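PDB 7KWD: alkaline phosphatase from Thermus thermophilus, which probably hydrolyses phosphate monoesters as a homodimer, using two zinc ions and one magnesium ion in each active site. Local coordinates for residues A128-G133 / G173-L178; A147-F152 / E167-F172; N160-I165 / D182-P187; D195-F200 / L223-D228. All blocks are in the same frame, centred on the assembly; numbering follows the deposited sequence.

Contact 1 of 4, residues A128-G133 / G173-L178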
loop_
_atom_site.group_PDB
_atom_site.type_symbol
_atom_site.label_atom_id
_atom_site.label_comp_id
_atom_site.label_asym_id
_atom_site.label_seq_id
_atom_site.Cartn_x
_atom_site.Cartn_y
_atom_site.Cartn_z
ATOM N N ALA A 128 -19.086 25.635 -7.208
ATOM C CA ALA A 128 -18.372 26.884 -7.391
ATOM C C ALA A 128 -17.980 27.091 -8.844
ATOM O O ALA A 128 -18.022 28.209 -9.351
ATOM C CB ALA A 128 -17.115 26.910 -6.525
ATOM N N ALA A 129 -17.556 26.019 -9.518
ATOM C CA ALA A 129 -17.103 26.124 -10.901
ATOM C C ALA A 129 -18.265 26.495 -11.824
ATOM O O ALA A 129 -18.125 27.346 -12.710
ATOM C CB ALA A 129 -16.487 24.788 -11.342
ATOM N N LYS A 130 -19.412 25.861 -11.623
ATOM C CA LYS A 130 -20.591 26.189 -12.412
ATOM C C LYS A 130 -20.994 27.644 -12.207
ATOM O O LYS A 130 -21.297 28.349 -13.167
ATOM C CB LYS A 130 -21.743 25.257 -12.049
ATOM C CG LYS A 130 -22.960 25.566 -12.950
ATOM C CD LYS A 130 -24.122 24.624 -12.712
ATOM C CE LYS A 130 -24.205 23.589 -13.804
ATOM N NZ LYS A 130 -24.710 24.185 -15.072
ATOM N N GLU A 131 -20.949 28.124 -10.960
ATOM C CA GLU A 131 -21.280 29.527 -10.706
ATOM C C GLU A 131 -20.340 30.472 -11.428
ATOM O O GLU A 131 -20.719 31.612 -11.717
ATOM C CB GLU A 131 -21.258 29.836 -9.201
ATOM C CG GLU A 131 -22.405 29.142 -8.448
ATOM C CD GLU A 131 -22.269 29.225 -6.932
ATOM O OE1 GLU A 131 -21.478 30.074 -6.440
ATOM O OE2 GLU A 131 -22.970 28.433 -6.248
ATOM N N ALA A 132 -19.119 30.030 -11.703
ATOM C CA ALA A 132 -18.141 30.828 -12.416
ATOM C C ALA A 132 -18.167 30.592 -13.921
ATOM O O ALA A 132 -17.246 31.013 -14.624
ATOM C CB ALA A 132 -16.747 30.533 -11.885
ATOM N N GLY A 133 -19.171 29.884 -14.415
ATOM C CA GLY A 133 -19.367 29.735 -15.833
ATOM C C GLY A 133 -18.747 28.515 -16.460
ATOM O O GLY A 133 -18.732 28.415 -17.692
ATOM N N GLY A 173 -28.232 21.076 -12.696
ATOM C CA GLY A 173 -28.122 21.342 -14.117
ATOM C C GLY A 173 -26.769 21.126 -14.768
ATOM O O GLY A 173 -26.407 21.866 -15.698
ATOM N N ALA A 174 -26.009 20.115 -14.342
ATOM C CA ALA A 174 -24.723 19.874 -15.000
ATOM C C ALA A 174 -24.947 19.505 -16.459
ATOM O O ALA A 174 -25.975 18.914 -16.822
ATOM C CB ALA A 174 -23.933 18.767 -14.299
ATOM N N GLU A 175 -23.960 19.836 -17.298
ATOM C CA GLU A 175 -24.128 19.641 -18.729
ATOM C C GLU A 175 -24.113 18.173 -19.113
ATOM O O GLU A 175 -24.749 17.792 -20.109
ATOM C CB GLU A 175 -23.046 20.416 -19.490
ATOM C CG GLU A 175 -23.355 21.919 -19.680
ATOM C CD GLU A 175 -23.112 22.804 -18.424
ATOM O OE1 GLU A 175 -22.743 22.294 -17.313
ATOM O OE2 GLU A 175 -23.304 24.038 -18.559
ATOM N N VAL A 176 -23.403 17.341 -18.363
ATOM C CA VAL A 176 -23.284 15.919 -18.661
ATOM C C VAL A 176 -23.370 15.111 -17.363
ATOM O O VAL A 176 -22.601 15.340 -16.429
ATOM C CB VAL A 176 -21.955 15.560 -19.372
ATOM C CG1 VAL A 176 -21.830 14.034 -19.547
ATOM C CG2 VAL A 176 -21.827 16.272 -20.703
ATOM N N TYR A 177 -24.240 14.106 -17.353
ATOM C CA TYR A 177 -24.350 13.117 -16.292
ATOM C C TYR A 177 -24.390 11.744 -16.951
ATOM O O TYR A 177 -25.332 11.454 -17.691
ATOM C CB TYR A 177 -25.641 13.281 -15.487
ATOM C CG TYR A 177 -25.843 14.533 -14.685
ATOM C CD1 TYR A 177 -25.167 14.728 -13.485
ATOM C CD2 TYR A 177 -26.779 15.475 -15.074
ATOM C CE1 TYR A 177 -25.397 15.854 -12.716
ATOM C CE2 TYR A 177 -27.000 16.614 -14.330
ATOM C CZ TYR A 177 -26.316 16.796 -13.144
ATOM O OH TYR A 177 -26.540 17.917 -12.391
ATOM N N LEU A 178 -23.417 10.885 -16.651
ATOM C CA LEU A 178 -23.348 9.559 -17.245
ATOM C C LEU A 178 -22.960 8.546 -16.192
ATOM O O LEU A 178 -21.971 8.738 -15.483
ATOM C CB LEU A 178 -22.330 9.495 -18.375
ATOM C CG LEU A 178 -22.561 10.367 -19.586
ATOM C CD1 LEU A 178 -21.333 10.355 -20.453
ATOM C CD2 LEU A 178 -23.798 9.913 -20.366
#

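Contact 2 of 4, residues A147-F152 / E167-F172. With MG (magnesium ion), chain D.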
loop_
_atom_site.group_PDB
_atom_site.type_symbol
_atom_site.label_atom_id
_atom_site.label_comp_id
_atom_site.label_asym_id
_atom_site.label_seq_id
_atom_site.Cartn_x
_atom_site.Cartn_y
_atom_site.Cartn_z
ATOM N N ALA A 147 -21.781 8.587 -4.239
ATOM C CA ALA A 147 -21.175 9.582 -3.359
ATOM C C ALA A 147 -20.093 10.385 -4.056
ATOM O O ALA A 147 -20.002 11.601 -3.872
ATOM C CB ALA A 147 -20.577 8.905 -2.137
ATOM N N THR A 148 -19.264 9.737 -4.878
ATOM C CA THR A 148 -18.086 10.438 -5.376
ATOM C C THR A 148 -18.476 11.543 -6.340
ATOM O O THR A 148 -18.037 12.691 -6.154
ATOM C CB THR A 148 -17.119 9.435 -6.005
ATOM O OG1 THR A 148 -16.687 8.504 -5.004
ATOM C CG2 THR A 148 -15.930 10.173 -6.562
ATOM N N PRO A 149 -19.284 11.297 -7.361
ATOM C CA PRO A 149 -19.756 12.414 -8.198
ATOM C C PRO A 149 -20.618 13.379 -7.427
ATOM O O PRO A 149 -20.481 14.611 -7.578
ATOM C CB PRO A 149 -20.550 11.711 -9.325
ATOM C CG PRO A 149 -20.824 10.334 -8.822
ATOM C CD PRO A 149 -19.680 9.983 -7.887
ATOM N N ALA A 150 -21.502 12.850 -6.566
ATOM C CA ALA A 150 -22.474 13.739 -5.945
ATOM C C ALA A 150 -21.790 14.709 -4.996
ATOM O O ALA A 150 -22.200 15.875 -4.888
ATOM C CB ALA A 150 -23.554 12.935 -5.230
ATOM N N SER A 151 -20.735 14.252 -4.304
ATOM C CA SER A 151 -20.079 15.113 -3.330
ATOM C C SER A 151 -19.435 16.314 -3.992
ATOM O O SER A 151 -19.066 17.262 -3.301
ATOM C CB SER A 151 -19.014 14.333 -2.569
ATOM O OG SER A 151 -17.921 14.036 -3.455
ATOM N N PHE A 152 -19.265 16.283 -5.323
ATOM C CA PHE A 152 -18.664 17.407 -6.002
ATOM C C PHE A 152 -19.655 18.487 -6.374
ATOM O O PHE A 152 -19.220 19.610 -6.656
ATOM C CB PHE A 152 -17.938 16.972 -7.275
ATOM C CG PHE A 152 -16.529 16.521 -7.024
ATOM C CD1 PHE A 152 -16.244 15.684 -5.969
ATOM C CD2 PHE A 152 -15.503 16.959 -7.813
ATOM C CE1 PHE A 152 -14.946 15.270 -5.715
ATOM C CE2 PHE A 152 -14.205 16.567 -7.564
ATOM C CZ PHE A 152 -13.925 15.717 -6.532
ATOM N N GLU A 167 -33.025 14.215 -8.074
ATOM C CA GLU A 167 -33.762 15.458 -8.218
ATOM C C GLU A 167 -32.816 16.644 -8.083
ATOM O O GLU A 167 -32.917 17.636 -8.819
ATOM C CB GLU A 167 -34.877 15.553 -7.154
ATOM C CG GLU A 167 -35.976 14.484 -7.174
ATOM C CD GLU A 167 -36.807 14.510 -5.881
ATOM O OE1 GLU A 167 -37.134 15.607 -5.422
ATOM O OE2 GLU A 167 -37.092 13.453 -5.296
ATOM N N GLN A 168 -31.901 16.570 -7.119
ATOM C CA GLN A 168 -30.919 17.641 -6.948
ATOM C C GLN A 168 -30.053 17.808 -8.196
ATOM O O GLN A 168 -29.655 18.925 -8.533
ATOM C CB GLN A 168 -30.068 17.341 -5.722
ATOM C CG GLN A 168 -30.833 17.449 -4.400
ATOM C CD GLN A 168 -29.955 17.077 -3.226
ATOM O OE1 GLN A 168 -29.876 15.907 -2.854
ATOM N NE2 GLN A 168 -29.290 18.069 -2.640
ATOM N N TYR A 169 -29.744 16.699 -8.888
ATOM C CA TYR A 169 -28.980 16.777 -10.134
ATOM C C TYR A 169 -29.725 17.569 -11.199
ATOM O O TYR A 169 -29.127 18.390 -11.926
ATOM C CB TYR A 169 -28.698 15.368 -10.651
ATOM C CG TYR A 169 -27.520 14.670 -10.046
ATOM C CD1 TYR A 169 -26.890 15.152 -8.891
ATOM C CD2 TYR A 169 -26.996 13.555 -10.657
ATOM C CE1 TYR A 169 -25.783 14.497 -8.373
ATOM C CE2 TYR A 169 -25.901 12.898 -10.149
ATOM C CZ TYR A 169 -25.295 13.368 -9.004
ATOM O OH TYR A 169 -24.190 12.680 -8.520
ATOM N N LEU A 170 -31.037 17.325 -11.328
ATOM C CA LEU A 170 -31.837 18.095 -12.276
ATOM C C LEU A 170 -31.770 19.585 -11.963
ATOM O O LEU A 170 -31.622 20.408 -12.865
ATOM C CB LEU A 170 -33.285 17.603 -12.244
ATOM C CG LEU A 170 -34.306 18.319 -13.134
ATOM C CD1 LEU A 170 -33.939 18.229 -14.627
ATOM C CD2 LEU A 170 -35.720 17.750 -12.894
ATOM N N GLU A 171 -31.892 19.947 -10.683
ATOM C CA GLU A 171 -31.869 21.357 -10.313
ATOM C C GLU A 171 -30.470 21.939 -10.474
ATOM O O GLU A 171 -30.313 23.080 -10.920
ATOM C CB GLU A 171 -32.366 21.536 -8.875
ATOM C CG GLU A 171 -32.549 23.010 -8.473
ATOM C CD GLU A 171 -32.835 23.166 -6.991
ATOM O OE1 GLU A 171 -33.088 22.125 -6.335
ATOM O OE2 GLU A 171 -32.797 24.319 -6.482
ATOM N N PHE A 172 -29.430 21.156 -10.155
ATOM C CA PHE A 172 -28.068 21.656 -10.342
ATOM C C PHE A 172 -27.792 21.955 -11.805
ATOM O O PHE A 172 -27.202 22.990 -12.139
ATOM C CB PHE A 172 -27.050 20.653 -9.799
ATOM C CG PHE A 172 -25.616 21.128 -9.925
ATOM C CD1 PHE A 172 -25.116 22.136 -9.102
ATOM C CD2 PHE A 172 -24.783 20.591 -10.888
ATOM C CE1 PHE A 172 -23.784 22.578 -9.234
ATOM C CE2 PHE A 172 -23.444 21.028 -11.033
ATOM C CZ PHE A 172 -22.953 22.021 -10.208
HETATM MG MG MG D . -17.158 6.244 -5.546
HETATM O O HOH W 1 -19.017 6.947 -6.291
HETATM O O HOH W 2 -18.110 6.013 -3.856
HETATM O O HOH W 3 -17.279 3.932 -5.785
#

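Contact 3 of 4, residues N160-I165 / D182-P187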
loop_
_atom_site.group_PDB
_atom_site.type_symbol
_atom_site.label_atom_id
_atom_site.label_comp_id
_atom_site.label_asym_id
_atom_site.label_seq_id
_atom_site.Cartn_x
_atom_site.Cartn_y
_atom_site.Cartn_z
ATOM N N ASN A 160 -27.093 8.023 0.813
ATOM C CA ASN A 160 -27.897 6.948 0.242
ATOM C C ASN A 160 -29.250 7.413 -0.284
ATOM O O ASN A 160 -29.953 6.622 -0.933
ATOM C CB ASN A 160 -28.052 5.854 1.304
ATOM C CG ASN A 160 -26.749 5.124 1.570
ATOM O OD1 ASN A 160 -25.994 4.815 0.647
ATOM N ND2 ASN A 160 -26.465 4.881 2.834
ATOM N N ALA A 161 -29.612 8.673 -0.078
ATOM C CA ALA A 161 -30.884 9.193 -0.568
ATOM C C ALA A 161 -30.773 9.541 -2.051
ATOM O O ALA A 161 -30.946 10.678 -2.485
ATOM C CB ALA A 161 -31.296 10.394 0.272
ATOM N N GLU A 162 -30.446 8.524 -2.844
ATOM C CA GLU A 162 -30.111 8.800 -4.242
ATOM C C GLU A 162 -31.323 9.156 -5.067
ATOM O O GLU A 162 -31.176 9.829 -6.101
ATOM C CB GLU A 162 -29.398 7.594 -4.850
ATOM C CG GLU A 162 -28.021 7.373 -4.191
ATOM C CD GLU A 162 -27.227 6.240 -4.839
ATOM O OE1 GLU A 162 -27.086 5.178 -4.183
ATOM O OE2 GLU A 162 -26.780 6.426 -6.003
ATOM N N GLU A 163 -32.525 8.744 -4.647
ATOM C CA GLU A 163 -33.728 9.189 -5.341
ATOM C C GLU A 163 -33.853 10.703 -5.246
ATOM O O GLU A 163 -34.132 11.392 -6.238
ATOM C CB GLU A 163 -34.953 8.471 -4.759
ATOM C CG GLU A 163 -36.111 8.402 -5.731
ATOM C CD GLU A 163 -37.290 7.547 -5.268
ATOM O OE1 GLU A 163 -38.402 8.138 -5.150
ATOM O OE2 GLU A 163 -37.100 6.323 -5.056
ATOM N N ARG A 164 -33.581 11.248 -4.070
ATOM C CA ARG A 164 -33.591 12.697 -3.896
ATOM C C ARG A 164 -32.412 13.353 -4.612
ATOM O O ARG A 164 -32.569 14.413 -5.235
ATOM C CB ARG A 164 -33.565 13.005 -2.393
ATOM C CG ARG A 164 -33.353 14.480 -2.003
ATOM C CD ARG A 164 -34.391 15.430 -2.631
ATOM N NE ARG A 164 -34.034 16.815 -2.337
ATOM C CZ ARG A 164 -34.182 17.851 -3.166
ATOM N NH1 ARG A 164 -34.708 17.688 -4.376
ATOM N NH2 ARG A 164 -33.783 19.059 -2.768
ATOM N N ILE A 165 -31.223 12.739 -4.529
ATOM C CA ILE A 165 -30.039 13.280 -5.194
ATOM C C ILE A 165 -30.287 13.444 -6.700
ATOM O O ILE A 165 -29.893 14.441 -7.300
ATOM C CB ILE A 165 -28.829 12.370 -4.890
ATOM C CG1 ILE A 165 -28.433 12.490 -3.404
ATOM C CG2 ILE A 165 -27.610 12.753 -5.742
ATOM C CD1 ILE A 165 -27.456 11.398 -2.949
ATOM N N ASP A 182 -30.675 3.545 -12.980
ATOM C CA ASP A 182 -32.037 3.728 -13.501
ATOM C C ASP A 182 -33.072 3.664 -12.374
ATOM O O ASP A 182 -34.118 4.328 -12.446
ATOM C CB ASP A 182 -32.324 2.681 -14.588
ATOM C CG ASP A 182 -33.671 2.882 -15.266
ATOM O OD1 ASP A 182 -33.911 3.947 -15.859
ATOM O OD2 ASP A 182 -34.486 1.954 -15.195
ATOM N N ARG A 183 -32.789 2.891 -11.319
ATOM C CA ARG A 183 -33.734 2.783 -10.217
ATOM C C ARG A 183 -34.072 4.133 -9.590
ATOM O O ARG A 183 -35.114 4.235 -8.922
ATOM C CB ARG A 183 -33.195 1.806 -9.162
ATOM C CG ARG A 183 -32.035 2.301 -8.295
ATOM C CD ARG A 183 -31.352 1.142 -7.488
ATOM N NE ARG A 183 -32.045 0.950 -6.221
ATOM C CZ ARG A 183 -31.468 0.886 -5.020
ATOM N NH1 ARG A 183 -30.146 0.991 -4.877
ATOM N NH2 ARG A 183 -32.235 0.725 -3.947
ATOM N N PHE A 184 -33.247 5.170 -9.797
ATOM C CA PHE A 184 -33.492 6.484 -9.210
ATOM C C PHE A 184 -34.106 7.471 -10.200
ATOM O O PHE A 184 -34.430 8.607 -9.813
ATOM C CB PHE A 184 -32.188 7.068 -8.606
ATOM C CG PHE A 184 -31.483 6.115 -7.686
ATOM C CD1 PHE A 184 -32.109 5.654 -6.540
ATOM C CD2 PHE A 184 -30.199 5.661 -7.976
ATOM C CE1 PHE A 184 -31.479 4.733 -5.712
ATOM C CE2 PHE A 184 -29.557 4.771 -7.158
ATOM C CZ PHE A 184 -30.189 4.297 -6.012
ATOM N N PHE A 185 -34.322 7.067 -11.449
ATOM C CA PHE A 185 -34.877 7.972 -12.449
ATOM C C PHE A 185 -36.159 7.464 -13.092
ATOM O O PHE A 185 -37.002 8.265 -13.495
ATOM C CB PHE A 185 -33.846 8.211 -13.568
ATOM C CG PHE A 185 -32.633 8.989 -13.131
ATOM C CD1 PHE A 185 -31.580 8.350 -12.485
ATOM C CD2 PHE A 185 -32.530 10.350 -13.392
ATOM C CE1 PHE A 185 -30.436 9.067 -12.096
ATOM C CE2 PHE A 185 -31.405 11.064 -12.993
ATOM C CZ PHE A 185 -30.365 10.412 -12.339
ATOM N N ASN A 186 -36.318 6.182 -13.183
ATOM C CA ASN A 186 -37.405 5.517 -13.895
ATOM C C ASN A 186 -38.691 5.569 -13.088
ATOM O O ASN A 186 -38.704 5.134 -11.929
ATOM C CB ASN A 186 -36.946 4.068 -14.105
ATOM C CG ASN A 186 -37.845 3.269 -15.001
ATOM O OD1 ASN A 186 -39.033 3.523 -15.136
ATOM N ND2 ASN A 186 -37.263 2.252 -15.587
ATOM N N PRO A 187 -39.793 6.084 -13.655
ATOM C CA PRO A 187 -41.051 6.151 -12.873
ATOM C C PRO A 187 -41.519 4.801 -12.383
ATOM O O PRO A 187 -42.226 4.714 -11.373
ATOM C CB PRO A 187 -42.078 6.757 -13.846
ATOM C CG PRO A 187 -41.515 6.563 -15.211
ATOM C CD PRO A 187 -39.979 6.494 -15.059
#

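Contact 4 of 4, residues D195-F200 / L223-D228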
loop_
_atom_site.group_PDB
_atom_site.type_symbol
_atom_site.label_atom_id
_atom_site.label_comp_id
_atom_site.label_asym_id
_atom_site.label_seq_id
_atom_site.Cartn_x
_atom_site.Cartn_y
_atom_site.Cartn_z
ATOM N N ASP A 195 -41.548 10.432 -13.163
ATOM C CA ASP A 195 -40.718 10.194 -14.366
ATOM C C ASP A 195 -39.651 11.293 -14.449
ATOM O O ASP A 195 -39.824 12.322 -15.109
ATOM C CB ASP A 195 -41.580 10.143 -15.628
ATOM C CG ASP A 195 -40.786 9.794 -16.900
ATOM O OD1 ASP A 195 -39.540 9.856 -16.862
ATOM O OD2 ASP A 195 -41.417 9.439 -17.944
ATOM N N LEU A 196 -38.518 11.079 -13.768
ATOM C CA LEU A 196 -37.464 12.089 -13.797
ATOM C C LEU A 196 -36.844 12.219 -15.182
ATOM O O LEU A 196 -36.357 13.294 -15.546
ATOM C CB LEU A 196 -36.368 11.752 -12.800
ATOM C CG LEU A 196 -36.206 12.589 -11.559
ATOM C CD1 LEU A 196 -34.742 12.324 -11.078
ATOM C CD2 LEU A 196 -36.449 14.033 -11.718
ATOM N N TYR A 197 -36.844 11.142 -15.968
ATOM C CA TYR A 197 -36.341 11.258 -17.332
ATOM C C TYR A 197 -37.090 12.337 -18.078
ATOM O O TYR A 197 -36.487 13.203 -18.730
ATOM C CB TYR A 197 -36.467 9.928 -18.062
ATOM C CG TYR A 197 -35.432 8.916 -17.590
ATOM C CD1 TYR A 197 -34.075 9.136 -17.770
ATOM C CD2 TYR A 197 -35.820 7.766 -16.952
ATOM C CE1 TYR A 197 -33.149 8.236 -17.329
ATOM C CE2 TYR A 197 -34.902 6.845 -16.534
ATOM C CZ TYR A 197 -33.569 7.089 -16.715
ATOM O OH TYR A 197 -32.654 6.163 -16.289
ATOM N N ALA A 198 -38.419 12.307 -17.975
ATOM C CA ALA A 198 -39.234 13.311 -18.643
ATOM C C ALA A 198 -38.861 14.702 -18.169
ATOM O O ALA A 198 -38.815 15.641 -18.967
ATOM C CB ALA A 198 -40.725 13.044 -18.398
ATOM N N ALA A 199 -38.586 14.850 -16.865
ATOM C CA ALA A 199 -38.266 16.171 -16.332
ATOM C C ALA A 199 -36.917 16.666 -16.851
ATOM O O ALA A 199 -36.753 17.854 -17.144
ATOM C CB ALA A 199 -38.284 16.132 -14.807
ATOM N N PHE A 200 -35.940 15.766 -16.987
ATOM C CA PHE A 200 -34.686 16.160 -17.620
ATOM C C PHE A 200 -34.912 16.532 -19.077
ATOM O O PHE A 200 -34.381 17.532 -19.570
ATOM C CB PHE A 200 -33.667 15.029 -17.514
ATOM C CG PHE A 200 -32.840 15.024 -16.221
ATOM C CD1 PHE A 200 -33.333 14.450 -15.063
ATOM C CD2 PHE A 200 -31.545 15.542 -16.203
ATOM C CE1 PHE A 200 -32.575 14.405 -13.896
ATOM C CE2 PHE A 200 -30.792 15.515 -15.052
ATOM C CZ PHE A 200 -31.304 14.934 -13.890
ATOM N N LEU A 223 -28.052 13.197 -20.310
ATOM C CA LEU A 223 -28.249 12.330 -19.170
ATOM C C LEU A 223 -28.209 10.919 -19.713
ATOM O O LEU A 223 -29.045 10.552 -20.538
ATOM C CB LEU A 223 -29.566 12.616 -18.465
ATOM C CG LEU A 223 -29.942 11.563 -17.431
ATOM C CD1 LEU A 223 -28.885 11.489 -16.318
ATOM C CD2 LEU A 223 -31.293 11.833 -16.802
ATOM N N GLY A 224 -27.234 10.137 -19.275
ATOM C CA GLY A 224 -27.122 8.749 -19.686
ATOM C C GLY A 224 -27.065 7.818 -18.495
ATOM O O GLY A 224 -26.200 7.952 -17.626
ATOM N N VAL A 225 -28.014 6.886 -18.433
ATOM C CA VAL A 225 -28.205 5.971 -17.313
ATOM C C VAL A 225 -28.321 4.587 -17.935
ATOM O O VAL A 225 -29.249 4.332 -18.707
ATOM C CB VAL A 225 -29.449 6.334 -16.490
ATOM C CG1 VAL A 225 -29.604 5.454 -15.307
ATOM C CG2 VAL A 225 -29.388 7.770 -15.971
ATOM N N PHE A 226 -27.373 3.700 -17.617
ATOM C CA PHE A 226 -27.160 2.507 -18.409
ATOM C C PHE A 226 -27.395 1.186 -17.706
ATOM O O PHE A 226 -27.262 0.137 -18.347
ATOM C CB PHE A 226 -25.726 2.546 -18.957
ATOM C CG PHE A 226 -25.434 3.778 -19.741
ATOM C CD1 PHE A 226 -25.872 3.908 -21.051
ATOM C CD2 PHE A 226 -24.777 4.834 -19.150
ATOM C CE1 PHE A 226 -25.618 5.082 -21.771
ATOM C CE2 PHE A 226 -24.522 5.999 -19.833
ATOM C CZ PHE A 226 -24.934 6.138 -21.153
ATOM N N ALA A 227 -27.740 1.206 -16.421
ATOM C CA ALA A 227 -28.047 0.006 -15.659
ATOM C C ALA A 227 -29.011 0.377 -14.542
ATOM O O ALA A 227 -29.161 1.558 -14.185
ATOM C CB ALA A 227 -26.777 -0.644 -15.083
ATOM N N ASP A 228 -29.660 -0.649 -13.971
ATOM C CA ASP A 228 -30.587 -0.385 -12.876
ATOM C C ASP A 228 -29.846 0.219 -11.695
ATOM O O ASP A 228 -30.292 1.223 -11.120
ATOM C CB ASP A 228 -31.309 -1.651 -12.409
ATOM C CG ASP A 228 -32.440 -1.322 -11.446
ATOM O OD1 ASP A 228 -33.444 -0.741 -11.910
ATOM O OD2 ASP A 228 -32.298 -1.587 -10.237
#

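Contact 1 of 4, residues A128-G133 / G173-L178
Lys130 reaches from the last turn of helix 125-131 to Gly173, Ala174 and Glu175, on the run that leads into strand 176-178. Its CB packs on the Phe172 ring, 3.9 Å from Phe172 CZ. From there CG leaves trans to the backbone nitrogen (chi1 -177°), which sends the chain to the end of helix 162-172, and CD passes 3.5 Å from Phe172 O. The bend at chi3 (-103°) then turns the end of the chain over the Gly173 peptide: CE lies 3.4 Å from Gly173 O and 3.9 Å from Ala174 CA. At the tip, NZ donates to Gly173 O at 2.9 Å, approaching from above the carbonyl plane, 61° out of it. Both segments lie at the C-terminal end of a helix: Gly133 is the C-prime residue of the Schellman motif closing helix 125-131, and Gly173 directly follows helix 162-172; strands 135-140 and 176-178, which come next, pair in parallel. Glu175 comes from the opposite direction to Lys130 and forms a long salt bridge, Glu175 OE1 to Lys130 NZ 3.5 Å, while the same oxygen takes a hydrogen bond from Val136 N. A leucine in place of Lys130 would probably leave Gly173 O without this donor and Glu175 without this countercharge. Beyond Gly173, Ala174 N donates to Tyr177 OH at 3.0 Å, tying the turn to the strand.

Contact 2 of 4, residues A147-F152 / E167-F172
Tyr169 drives its phenol end-on into the side of helix 147-153, where Ala150 and Pro149 receive it. The hydroxyl leads: Tyr169 OH is 3.3 Å from Ala150 CA and 3.4 Å from Ala150 CB. That methyl sits at the edge of the ring, near its plane, with Ala150 CB 4.2 Å from Tyr169 CE1. Pro149 is crossed at a slant, its CB 3.9 Å from Tyr169 OH. With CG trans to the carbonyl carbon (chi1 -83°) the long phenol is directed to the neighbouring helix, although its CB is not aimed there. Ala150 N is close to the hydroxyl but badly angled for a bond; the polar partner of Tyr169 OH is Val144 O, in the loop before helix 147-153. A phenylalanine in its place would probably leave Val144 O without that mate and the helix flank less closely filled.

Thr148 turns the other way, away from Tyr169, and its OG1 binds the magnesium ion at 2.4 Å, together with Asp47, Glu270 and three waters. One of these waters also accepts from Thr148 N at 3.1 Å, so side chain and backbone both hold the metal shell. On the same turn, Ser151 OG donates to Thr148 O at 3.0 Å. The chemistry is thus divided by helix face: a mostly apolar seat for a buried phenol on one side, oxygen ligands for magnesium on the other; the one strongly polar side-chain atom brought to the apolar side, Tyr169 OH, is satisfied by Val144 O.

Contact 3 of 4, residues N160-I165 / D182-P187
Glu162 lays its CB squarely over the ring of Phe184, and this is the tight half of the contact. Glu162 CB stands 3.4 Å from the ring centroid, only 5° off the normal, a CH-pi arrangement. On the opposite face Arg183 CG lies above the ring centre, so Phe184 is sandwiched between two aliphatic chains. Beyond CG the glutamate is extended (chi2 -176°), which carries its carboxylate past the ring centre to CE2, the side chain crossing the phenyl group at a slant. The carboxylate, tilted 36° from the ring plane, touches with OE2 at 3.4 Å from Phe184 CE2. Backbone packs here too, Glu163 N being 3.6 Å from Phe184 CD1.

The side nearer solvent is looser. Glu163 CB comes no closer than 4.4 Å to Phe184 CD1, and its carboxylate turns to the backbone nitrogens of Lys191 and Asp192. Arg183 is exposed; Phe184 CE1 lies against one face of its guanidinium group, but Arg183 NH1 remains 5.2 Å from Glu162 OE1, too far for an ion pair. The 182-187 loop is held by its own bonds: Asp182 O accepts from both Phe185 N and Asn186 N, and Asn186 ND2 donates to Asp182 OD2 at 2.8 Å, on the syn side. Arg190 NH1 links the segments by bonding Glu163 O and Phe184 O.

Buried Glu162 OE2 is gripped by the hydroxyls of Thr143 and Thr145, near His146, a predicted magnesium ligand. The glutamate thus packs its CB on an aromatic face while two hydroxyls satisfy its OE2, which would probably favour the charged form.

Contact 4 of 4, residues D195-F200 / L223-D228
This is apolar helix-on-strand packing: Tyr197 and Phe200 of helix 196-202 rest on Leu223 and Val225 of strand 222-225. The axes of helix 196-200 and strand 223-225 approach to 10.6 Å and run nearly antiparallel, at 157°. Both Leu223 and Val225 point their CB toward the helix, while Gly224 between them offers no side chain. Leu223 CD2 is shared by both aromatic side chains. It lies over one face of the Phe200 ring, 3.7 Å from the centroid and somewhat toward the rim, in a CH-pi contact, and the same methyl is 4.0 Å from Tyr197 CD1. Leu223 gets there with CG trans to its backbone nitrogen (chi1 169°), the leucine crossing each aromatic side chain at about a right angle. Farther along the strand Tyr197 slants across Val225, whose CG2 meets the ring at its edge, 4.0 Å from Tyr197 CE1. Tyr197 OH presses on Val225 CB at 3.2 Å, a close fit, and is hydrogen-bonded to Asp182 OD1. At the start of the helix, Asp195 is the N-cap, its OD1 accepting from Ala198 N at 2.9 Å. Phe200 also touches Leu170 of helix 162-172 and meets Tyr205 edge-to-face, so this helix lies against both helix 162-172 and strand 222-225, the latter paired in parallel with strands 176-178 and 206-208.

Overall arrangement
From the N terminus, contact 1 opens first at helix 125-131, contact 2 at helix 147-153 and contact 3 at 160-165. Contact 2 closes first, at 167-172, so its loop lies wholly within that of contact 1, which closes at 173-178. Contact 3 closes later, at 182-187, and its segments interleave with those of both earlier contacts. Contact 4 follows in series, closing a separate loop from 195-200 to 223-228. Helix 162-172 serves contacts 2 and 3 and packs through Leu170 on the helix of contact 4. Tyr177 O bonds Gly224 N across neighbouring strands, joining contacts 1 and 4, and Asp182 links contact 3 to contact 4. The magnesium site adjoins contact 2.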